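Local coordinates for probable transcriptional regulator (Rhodococcus jostii, PDB 3HIM), which probably binds cis-regulatory DNA as a TetR-family transcriptional regulator in Rhodococcus, at residues B[66-69]-B[70-74]; B[85-89]-B[90-94]; B[185-188]-B[189-193]; B[16-19]-B[20-24]. All coordinates share one frame; numbering follows the deposited sequence.

Contact 1: B[66-69]-B[70-74]; sequences AISL and EGHHS
Leu-69 O takes the backbone N-H of His-73 one helical turn on, N to O 2.8 Å and nearly straight at 168°. Two bonds of the same i to i+4 kind precede it: Glu-70 N gives to Ala-66 O at 3.0 Å, and Gly-71 N to Ile-67 O at 3.0 Å. The side-chain part of the contact is carried by Ser-68 and His-72. With CG beside its own backbone N (chi1 -72°), the imidazole of His-72 swings back along the helix and turns its CD2-NE2 edge toward Ser-68 in the preceding turn, although the exact placement of this edge is less sure. The backbone of Ser-68 lies near the ring plane, so the serine meets an edge of the imidazole and not a face. The hydroxyl of Ser-68 makes a weak hydrogen bond to Gly-114 O. With an alanine in place of His-72, Ile-129 and Arg-133 of helix 123-149 are likely to lose the ring they touch, and a gap would probably open beside Ser-68. Glu-70 runs out extended beyond CG, and its OE2 forms a salt bridge with Arg-22, while Ser-74 OG bonds to Trp-103 NE1. The stretch belongs to helix 60-82, which links the DNA-binding and C-terminal parts of the TetR fold: Ile-67 packs on Ala-25, Ile-26 and Phe-29 of helix 16-32, whereas Ser-68, Leu-69 and His-72 face helix 123-149.

Contact 2: B[85-89]-B[90-94]; sequences PDIAA and PDRLM
Arg-92 lays its guanidinium against Pro-85, whose CA sits over the centre of one face, 3.8 Å from CZ; the two side chains cross at about a right angle. Nearer the backbone, CG of Arg-92 meets Ile-87 CG1 at 3.5 Å, and Ile-87 CD1 reaches Asp-91 CB at 3.7 Å. A bend at chi3 (62°) turns the guanidinium toward Pro-85, and a water lying at its edge joins NH1 to Ile-87 O. This is the start of helix 89-106, with Ala-88 as N-cap: its carbonyl accepts the N-H of Arg-92 at 3.1 Å, N to O, and more weakly that of Asp-91. Pro-90 falls in the first turn, where its lack of an N-H costs no helical bond, and its CD rests 3.5 Å from Ala-89 CB. Asp-91 does not close a direct capping box; instead a second water, its O 2.8 Å from Ala-88 N, accepts from that N-H and donates to Asp-91 OD2. Farther out, Asp-83 forms a salt bridge with Arg-92 NE, likely to hold the guanidinium in orientation. Ile-143 and Ala-146 of helix 123-149 touch the arginine, and Pro-90 and Leu-93 lean on Leu-196 of helix 184-198.

Contact 3: B[185-188]-B[189-193]; sequences RIIA and ARYVE
Ile-187 pushes its CD1 methyl over one face of the Tyr-191 ring, making a CH-pi contact 3.7 Å from CD1 to the ring centroid and 21° off the normal. The methyl is displaced toward the rim, with Tyr-191 CE1 its nearest atom at 3.5 Å. CG1 of Ile-187 lies opposite its backbone N (chi1 -175°), and the turn at chi2 (57°) then brings CD1 to the tyrosine. Under this pair the backbone is well closed: Val-192 N binds Ala-188 O at 2.7 Å, and Tyr-191 N binds Ile-187 O at 2.9 Å. The other flank is looser, and Ile-186 there is exposed. Ile-186 and Arg-190 run side by side, pointing the same way, and Ile-186 CG2 comes no closer than 4.0 Å to Arg-190 NH1, at the edge of the guanidinium. Bent at chi2 and chi3, the arginine spans to the next turn, where NH2 forms a salt bridge with Glu-193 OE2 at 2.8 Å, on the syn side of the carboxylate though tilted out of its plane, and NE makes a weak bond to OE1. A leucine in place of Arg-190 would probably leave the Glu-193 carboxylate without its positive mate and free to turn. Helix 184-198 packs by Tyr-191 on Leu-168, Val-172 and Trp-175 of helix 158-175 and by Val-192 on Met-94 and Thr-98 of helix 89-106; Ile-187 and Tyr-191 also meet Leu-163 of the second subunit, and Arg-190 and Glu-193 its Ala-160 and Phe-156, consistent with the dimer-forming helices of TetR proteins.

Contact 4: B[16-19]-B[20-24]; sequences KAAA and RIRAA
Arg-22 folds back along its own helix and lays one face of its guanidinium over Ala-19 CA, which is displaced toward the rim of the group and 3.7 Å from CZ. The two amino ends straddle neighbouring alanines: NH1 stands 3.6 Å from Ala-18 CB, and NH2 stands 3.8 Å from Ala-19 CB. A chi3 of -62° makes the bend that returns the tip toward the preceding turn. All three guanidinium nitrogens are hydrogen-bonded beyond this helical turn, NH2 to Glu-70 and NH1 to Tyr-57 OH among them, so the buried group is satisfied and its charge is probably balanced by Glu-70. Arg-20 is built quite differently. Its chain is extended from CG to NE and leads away from residues 16-19, and a water at the edge of its guanidinium, in plane, accepts from NH1 at 2.8 Å and donates to Ala-17 O at 3.0 Å. NH2 of the same residue bonds to Leu-46 O. Ala-17 O is thus held twice, by this water and by the backbone N-H of Ile-21, whose N lies 3.2 Å away. Ile-21 also runs its CG1-CD1 branch past that carbonyl, with CD1 3.4 Å from Ala-17 O. The two arginines therefore serve separate neighbours, one lying flat on the helix and the other reaching off it. Helix 16-32 is the first helix of the TetR-type DNA-binding domain, and through these arginines it contacts Leu-46 and Tyr-57 of the predicted helix-turn-helix at 38-57 and Glu-70 of helix 60-82.

How the contacts relate
Along the chain the order is contact 4, contact 1, contact 2 and contact 3. Contacts 4 and 1, on helices 16-32 and 60-82, have centres about 13 Å apart and are joined by a salt bridge and by packing, so the predicted DNA-binding end is tied directly to the helix leading out of it. Contacts 2 and 3, centres about 16 Å apart, touch where helix 89-106 meets helix 184-198 in the C-terminal part of the TetR fold, and contact 3 reaches the second subunit. The two pairs are well separated: contacts 2 and 4 have centres about 36 Å apart, on opposite sides of the chain's centre. Helix 60-82, with contact 1, spans part of that distance.

Contact 1: B[66-69]-B[70-74]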
loop_
_atom_site.group_PDB
_atom_site.type_symbol
_atom_site.label_atom_id
_atom_site.label_comp_id
_atom_site.label_asym_id
_atom_site.label_seq_id
_atom_site.Cartn_x
_atom_site.Cartn_y
_atom_site.Cartn_z
ATOM N N ALA B 66 -6.254 0.663 -20.029
ATOM C CA ALA B 66 -5.227 -0.187 -20.636
ATOM C C ALA B 66 -4.062 -0.433 -19.668
ATOM O O ALA B 66 -3.640 -1.561 -19.490
ATOM C CB ALA B 66 -4.720 0.392 -21.970
ATOM N N ILE B 67 -3.561 0.617 -19.038
ATOM C CA ILE B 67 -2.454 0.491 -18.078
ATOM C C ILE B 67 -2.850 -0.446 -16.923
ATOM O O ILE B 67 -2.116 -1.345 -16.563
ATOM C CB ILE B 67 -1.996 1.895 -17.572
ATOM C CG1 ILE B 67 -1.320 2.675 -18.705
ATOM C CG2 ILE B 67 -1.052 1.801 -16.368
ATOM C CD1 ILE B 67 -1.177 4.165 -18.445
ATOM N N SER B 68 -4.046 -0.255 -16.387
ATOM C CA SER B 68 -4.483 -0.984 -15.210
ATOM C C SER B 68 -4.756 -2.469 -15.540
ATOM O O SER B 68 -4.412 -3.374 -14.769
ATOM C CB SER B 68 -5.717 -0.298 -14.617
ATOM O OG SER B 68 -6.110 -0.940 -13.421
ATOM N N LEU B 69 -5.356 -2.708 -16.693
ATOM C CA LEU B 69 -5.601 -4.063 -17.181
ATOM C C LEU B 69 -4.287 -4.811 -17.379
ATOM O O LEU B 69 -4.109 -5.942 -16.901
ATOM C CB LEU B 69 -6.365 -3.989 -18.506
ATOM C CG LEU B 69 -6.723 -5.278 -19.231
ATOM C CD1 LEU B 69 -7.759 -6.092 -18.427
ATOM C CD2 LEU B 69 -7.262 -4.921 -20.627
ATOM N N GLU B 70 -3.365 -4.152 -18.077
ATOM C CA GLU B 70 -2.065 -4.719 -18.383
ATOM C C GLU B 70 -1.424 -5.152 -17.078
ATOM O O GLU B 70 -1.043 -6.313 -16.933
ATOM C CB GLU B 70 -1.208 -3.677 -19.106
ATOM C CG GLU B 70 0.259 -4.052 -19.369
ATOM C CD GLU B 70 0.934 -3.094 -20.367
ATOM O OE1 GLU B 70 0.905 -1.848 -20.178
ATOM O OE2 GLU B 70 1.497 -3.596 -21.352
ATOM N N GLY B 71 -1.340 -4.215 -16.130
ATOM C CA GLY B 71 -0.734 -4.446 -14.807
ATOM C C GLY B 71 -1.413 -5.547 -14.014
ATOM O O GLY B 71 -0.747 -6.450 -13.515
ATOM N N HIS B 72 -2.740 -5.485 -13.911
ATOM C CA HIS B 72 -3.504 -6.510 -13.196
ATOM C C HIS B 72 -3.374 -7.907 -13.803
ATOM O O HIS B 72 -3.150 -8.870 -13.078
ATOM C CB HIS B 72 -4.970 -6.091 -13.032
ATOM C CG HIS B 72 -5.157 -4.989 -12.027
ATOM N ND1 HIS B 72 -5.377 -5.232 -10.689
ATOM C CD2 HIS B 72 -5.114 -3.644 -12.161
ATOM C CE1 HIS B 72 -5.481 -4.083 -10.044
ATOM N NE2 HIS B 72 -5.322 -3.103 -10.913
ATOM N N HIS B 73 -3.502 -8.007 -15.128
ATOM C CA HIS B 73 -3.314 -9.279 -15.821
ATOM C C HIS B 73 -1.892 -9.790 -15.669
ATOM O O HIS B 73 -1.678 -10.971 -15.466
ATOM C CB HIS B 73 -3.651 -9.182 -17.309
ATOM C CG HIS B 73 -3.313 -10.423 -18.064
ATOM N ND1 HIS B 73 -2.040 -10.687 -18.524
ATOM C CD2 HIS B 73 -4.063 -11.507 -18.383
ATOM C CE1 HIS B 73 -2.026 -11.867 -19.122
ATOM N NE2 HIS B 73 -3.242 -12.382 -19.055
ATOM N N SER B 74 -0.920 -8.895 -15.777
ATOM C CA SER B 74 0.468 -9.295 -15.670
ATOM C C SER B 74 0.810 -9.924 -14.306
ATOM O O SER B 74 1.440 -10.993 -14.254
ATOM C CB SER B 74 1.386 -8.134 -15.997
ATOM O OG SER B 74 2.734 -8.457 -15.715
#

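Contact 2: B[85-89]-B[90-94]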
loop_
_atom_site.group_PDB
_atom_site.type_symbol
_atom_site.label_atom_id
_atom_site.label_comp_id
_atom_site.label_asym_id
_atom_site.label_seq_id
_atom_site.Cartn_x
_atom_site.Cartn_y
_atom_site.Cartn_z
ATOM N N PRO B 85 0.376 -26.964 -9.047
ATOM C CA PRO B 85 -0.488 -27.783 -8.197
ATOM C C PRO B 85 0.043 -29.203 -7.974
ATOM O O PRO B 85 -0.521 -29.942 -7.185
ATOM C CB PRO B 85 -1.818 -27.776 -8.955
ATOM C CG PRO B 85 -1.799 -26.422 -9.622
ATOM C CD PRO B 85 -0.383 -26.323 -10.134
ATOM N N ASP B 86 1.136 -29.560 -8.638
ATOM C CA ASP B 86 1.752 -30.861 -8.410
ATOM C C ASP B 86 2.892 -30.841 -7.367
ATOM O O ASP B 86 3.607 -31.814 -7.224
ATOM C CB ASP B 86 2.208 -31.476 -9.738
ATOM C CG ASP B 86 3.201 -30.595 -10.504
ATOM O OD1 ASP B 86 3.588 -29.503 -10.023
ATOM O OD2 ASP B 86 3.594 -31.012 -11.621
ATOM N N ILE B 87 3.060 -29.742 -6.635
ATOM C CA ILE B 87 4.027 -29.743 -5.528
ATOM C C ILE B 87 3.336 -29.446 -4.201
ATOM O O ILE B 87 2.172 -29.041 -4.191
ATOM C CB ILE B 87 5.231 -28.794 -5.760
ATOM C CG1 ILE B 87 4.781 -27.329 -5.821
ATOM C CG2 ILE B 87 6.039 -29.236 -7.015
ATOM C CD1 ILE B 87 5.913 -26.361 -6.087
ATOM N N ALA B 88 4.041 -29.678 -3.096
ATOM C CA ALA B 88 3.491 -29.414 -1.775
ATOM C C ALA B 88 3.088 -27.942 -1.599
ATOM O O ALA B 88 3.746 -27.030 -2.103
ATOM C CB ALA B 88 4.470 -29.851 -0.675
ATOM N N ALA B 89 1.985 -27.736 -0.887
ATOM C CA ALA B 89 1.446 -26.413 -0.614
ATOM C C ALA B 89 2.473 -25.386 -0.099
ATOM O O ALA B 89 2.481 -24.252 -0.593
ATOM C CB ALA B 89 0.258 -26.519 0.330
ATOM N N PRO B 90 3.352 -25.768 0.870
ATOM C CA PRO B 90 4.306 -24.747 1.338
ATOM C C PRO B 90 5.217 -24.210 0.238
ATOM O O PRO B 90 5.502 -23.006 0.228
ATOM C CB PRO B 90 5.106 -25.471 2.411
ATOM C CG PRO B 90 4.207 -26.589 2.864
ATOM C CD PRO B 90 3.517 -27.030 1.619
ATOM N N ASP B 91 5.635 -25.095 -0.680
ATOM C CA ASP B 91 6.489 -24.758 -1.834
ATOM C C ASP B 91 5.732 -23.892 -2.839
ATOM O O ASP B 91 6.320 -23.028 -3.478
ATOM C CB ASP B 91 6.939 -26.027 -2.581
ATOM C CG ASP B 91 7.806 -26.939 -1.739
ATOM O OD1 ASP B 91 8.918 -26.543 -1.351
ATOM O OD2 ASP B 91 7.362 -28.066 -1.469
ATOM N N ARG B 92 4.447 -24.193 -3.020
ATOM C CA ARG B 92 3.538 -23.372 -3.837
ATOM C C ARG B 92 3.437 -21.942 -3.277
ATOM O O ARG B 92 3.445 -20.966 -4.031
ATOM C CB ARG B 92 2.145 -24.011 -3.896
ATOM C CG ARG B 92 2.113 -25.380 -4.619
ATOM C CD ARG B 92 0.756 -26.059 -4.585
ATOM N NE ARG B 92 -0.262 -25.260 -5.270
ATOM C CZ ARG B 92 -1.556 -25.576 -5.358
ATOM N NH1 ARG B 92 -2.018 -26.685 -4.799
ATOM N NH2 ARG B 92 -2.402 -24.755 -5.973
ATOM N N LEU B 93 3.334 -21.838 -1.957
ATOM C CA LEU B 93 3.249 -20.557 -1.287
ATOM C C LEU B 93 4.556 -19.773 -1.375
ATOM O O LEU B 93 4.533 -18.586 -1.651
ATOM C CB LEU B 93 2.801 -20.735 0.178
ATOM C CG LEU B 93 2.384 -19.425 0.861
ATOM C CD1 LEU B 93 1.110 -18.849 0.207
ATOM C CD2 LEU B 93 2.227 -19.623 2.369
ATOM N N MET B 94 5.692 -20.435 -1.152
ATOM C CA MET B 94 6.975 -19.784 -1.367
ATOM C C MET B 94 7.047 -19.207 -2.786
ATOM O O MET B 94 7.488 -18.075 -2.993
ATOM C CB MET B 94 8.140 -20.756 -1.133
ATOM C CG MET B 94 8.318 -21.231 0.327
ATOM S SD MET B 94 9.525 -22.582 0.564
ATOM C CE MET B 94 10.808 -22.120 -0.598
HETATM O O HOH W 1 -0.147 -28.677 -3.254
HETATM O O HOH W 2 6.650 -30.689 -3.216
#

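Contact 3: B[185-188]-B[189-193]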
loop_
_atom_site.group_PDB
_atom_site.type_symbol
_atom_site.label_atom_id
_atom_site.label_comp_id
_atom_site.label_asym_id
_atom_site.label_seq_id
_atom_site.Cartn_x
_atom_site.Cartn_y
_atom_site.Cartn_z
ATOM N N ARG B 185 14.750 -9.645 -4.481
ATOM C CA ARG B 185 14.950 -11.023 -4.043
ATOM C C ARG B 185 15.001 -11.098 -2.521
ATOM O O ARG B 185 14.451 -12.025 -1.944
ATOM C CB ARG B 185 16.214 -11.612 -4.668
ATOM C CG ARG B 185 16.136 -11.694 -6.201
ATOM C CD ARG B 185 17.505 -11.903 -6.836
ATOM N NE ARG B 185 18.513 -11.105 -6.149
ATOM C CZ ARG B 185 19.771 -10.958 -6.550
ATOM N NH1 ARG B 185 20.200 -11.540 -7.666
ATOM N NH2 ARG B 185 20.600 -10.211 -5.829
ATOM N N ILE B 186 15.625 -10.105 -1.884
ATOM C CA ILE B 186 15.718 -10.054 -0.418
ATOM C C ILE B 186 14.328 -9.817 0.221
ATOM O O ILE B 186 13.909 -10.536 1.140
ATOM C CB ILE B 186 16.772 -8.992 0.063
ATOM C CG1 ILE B 186 18.172 -9.370 -0.438
ATOM C CG2 ILE B 186 16.735 -8.823 1.588
ATOM C CD1 ILE B 186 19.294 -8.342 -0.125
ATOM N N ILE B 187 13.592 -8.830 -0.273
ATOM C CA ILE B 187 12.282 -8.601 0.310
ATOM C C ILE B 187 11.350 -9.810 0.116
ATOM O O ILE B 187 10.659 -10.223 1.053
ATOM C CB ILE B 187 11.638 -7.238 -0.110
ATOM C CG1 ILE B 187 10.319 -7.011 0.650
ATOM C CG2 ILE B 187 11.413 -7.173 -1.616
ATOM C CD1 ILE B 187 10.442 -7.030 2.170
ATOM N N ALA B 188 11.372 -10.422 -1.062
ATOM C CA ALA B 188 10.520 -11.580 -1.285
ATOM C C ALA B 188 10.871 -12.693 -0.299
ATOM O O ALA B 188 9.975 -13.331 0.269
ATOM C CB ALA B 188 10.618 -12.057 -2.724
ATOM N N ALA B 189 12.168 -12.912 -0.074
ATOM C CA ALA B 189 12.604 -13.986 0.809
ATOM C C ALA B 189 12.088 -13.746 2.218
ATOM O O ALA B 189 11.588 -14.667 2.869
ATOM C CB ALA B 189 14.136 -14.121 0.807
ATOM N N ARG B 190 12.207 -12.505 2.684
ATOM C CA ARG B 190 11.666 -12.120 3.992
ATOM C C ARG B 190 10.154 -12.335 4.102
ATOM O O ARG B 190 9.650 -12.824 5.130
ATOM C CB ARG B 190 12.010 -10.668 4.283
ATOM C CG ARG B 190 13.012 -10.480 5.380
ATOM C CD ARG B 190 14.400 -10.895 5.016
ATOM N NE ARG B 190 14.609 -12.351 5.047
ATOM C CZ ARG B 190 15.609 -12.934 4.400
ATOM N NH1 ARG B 190 16.464 -12.171 3.727
ATOM N NH2 ARG B 190 15.763 -14.247 4.413
ATOM N N TYR B 191 9.440 -12.002 3.033
ATOM C CA TYR B 191 7.991 -12.079 3.035
ATOM C C TYR B 191 7.541 -13.510 2.882
ATOM O O TYR B 191 6.496 -13.895 3.406
ATOM C CB TYR B 191 7.402 -11.192 1.945
ATOM C CG TYR B 191 7.211 -9.761 2.380
ATOM C CD1 TYR B 191 7.774 -9.270 3.570
ATOM C CD2 TYR B 191 6.481 -8.880 1.589
ATOM C CE1 TYR B 191 7.574 -7.940 3.961
ATOM C CE2 TYR B 191 6.291 -7.567 1.955
ATOM C CZ TYR B 191 6.827 -7.088 3.129
ATOM O OH TYR B 191 6.591 -5.753 3.454
ATOM N N VAL B 192 8.336 -14.308 2.180
ATOM C CA VAL B 192 8.073 -15.752 2.143
ATOM C C VAL B 192 8.099 -16.367 3.556
ATOM O O VAL B 192 7.191 -17.110 3.925
ATOM C CB VAL B 192 9.054 -16.490 1.224
ATOM C CG1 VAL B 192 8.999 -17.983 1.482
ATOM C CG2 VAL B 192 8.725 -16.184 -0.234
ATOM N N GLU B 193 9.131 -16.045 4.341
ATOM C CA GLU B 193 9.239 -16.557 5.720
ATOM C C GLU B 193 8.015 -16.182 6.554
ATOM O O GLU B 193 7.499 -16.996 7.345
ATOM C CB GLU B 193 10.495 -16.018 6.395
ATOM C CG GLU B 193 11.767 -16.615 5.812
ATOM C CD GLU B 193 12.973 -15.726 6.031
ATOM O OE1 GLU B 193 12.834 -14.657 6.687
ATOM O OE2 GLU B 193 14.054 -16.093 5.530
#

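Contact 4: B[16-19]-B[20-24]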
loop_
_atom_site.group_PDB
_atom_site.type_symbol
_atom_site.label_atom_id
_atom_site.label_comp_id
_atom_site.label_asym_id
_atom_site.label_seq_id
_atom_site.Cartn_x
_atom_site.Cartn_y
_atom_site.Cartn_z
ATOM N N LYS B 16 3.517 -1.940 -30.276
ATOM C CA LYS B 16 4.636 -1.297 -29.583
ATOM C C LYS B 16 4.366 0.188 -29.507
ATOM O O LYS B 16 4.782 0.858 -28.558
ATOM C CB LYS B 16 5.976 -1.568 -30.278
ATOM C CG LYS B 16 6.599 -2.937 -29.967
ATOM C CD LYS B 16 7.217 -2.961 -28.569
ATOM C CE LYS B 16 7.359 -4.381 -28.069
ATOM N NZ LYS B 16 7.345 -4.495 -26.577
ATOM N N ALA B 17 3.650 0.697 -30.508
ATOM C CA ALA B 17 3.229 2.100 -30.519
ATOM C C ALA B 17 2.305 2.406 -29.315
ATOM O O ALA B 17 2.515 3.399 -28.617
ATOM C CB ALA B 17 2.568 2.466 -31.856
ATOM N N ALA B 18 1.315 1.542 -29.063
ATOM C CA ALA B 18 0.451 1.662 -27.868
ATOM C C ALA B 18 1.253 1.435 -26.581
ATOM O O ALA B 18 1.107 2.199 -25.602
ATOM C CB ALA B 18 -0.725 0.676 -27.941
ATOM N N ALA B 19 2.096 0.387 -26.583
ATOM C CA ALA B 19 2.926 0.061 -25.429
ATOM C C ALA B 19 3.786 1.253 -25.035
ATOM O O ALA B 19 3.946 1.544 -23.855
ATOM C CB ALA B 19 3.798 -1.169 -25.705
ATOM N N ARG B 20 4.317 1.948 -26.039
ATOM C CA ARG B 20 5.154 3.134 -25.826
ATOM C C ARG B 20 4.334 4.280 -25.202
ATOM O O ARG B 20 4.827 5.018 -24.339
ATOM C CB ARG B 20 5.773 3.578 -27.169
ATOM C CG ARG B 20 6.631 4.831 -27.152
ATOM C CD ARG B 20 7.370 4.985 -28.487
ATOM N NE ARG B 20 8.089 6.256 -28.618
ATOM C CZ ARG B 20 7.551 7.395 -29.071
ATOM N NH1 ARG B 20 6.268 7.453 -29.434
ATOM N NH2 ARG B 20 8.297 8.498 -29.155
ATOM N N ILE B 21 3.105 4.448 -25.664
ATOM C CA ILE B 21 2.224 5.494 -25.101
ATOM C C ILE B 21 1.913 5.189 -23.631
ATOM O O ILE B 21 1.966 6.088 -22.790
ATOM C CB ILE B 21 0.939 5.683 -25.951
ATOM C CG1 ILE B 21 1.307 6.287 -27.320
ATOM C CG2 ILE B 21 -0.132 6.568 -25.202
ATOM C CD1 ILE B 21 0.306 5.967 -28.432
ATOM N N ARG B 22 1.637 3.917 -23.335
ATOM C CA ARG B 22 1.338 3.485 -21.967
ATOM C C ARG B 22 2.526 3.708 -21.042
ATOM O O ARG B 22 2.349 4.258 -19.947
ATOM C CB ARG B 22 0.904 2.017 -21.916
ATOM C CG ARG B 22 -0.351 1.717 -22.682
ATOM C CD ARG B 22 -0.973 0.414 -22.231
ATOM N NE ARG B 22 -0.130 -0.756 -22.450
ATOM C CZ ARG B 22 0.046 -1.358 -23.632
ATOM N NH1 ARG B 22 -0.524 -0.878 -24.736
ATOM N NH2 ARG B 22 0.805 -2.438 -23.716
ATOM N N ALA B 23 3.726 3.304 -21.481
ATOM C CA ALA B 23 4.931 3.551 -20.679
ATOM C C ALA B 23 5.086 5.052 -20.399
ATOM O O ALA B 23 5.303 5.458 -19.248
ATOM C CB ALA B 23 6.181 2.985 -21.352
ATOM N N ALA B 24 4.938 5.881 -21.437
ATOM C CA ALA B 24 5.089 7.328 -21.243
ATOM C C ALA B 24 3.993 7.872 -20.334
ATOM O O ALA B 24 4.252 8.742 -19.497
ATOM C CB ALA B 24 5.089 8.077 -22.578
HETATM O O HOH W 3 4.091 5.721 -29.698
#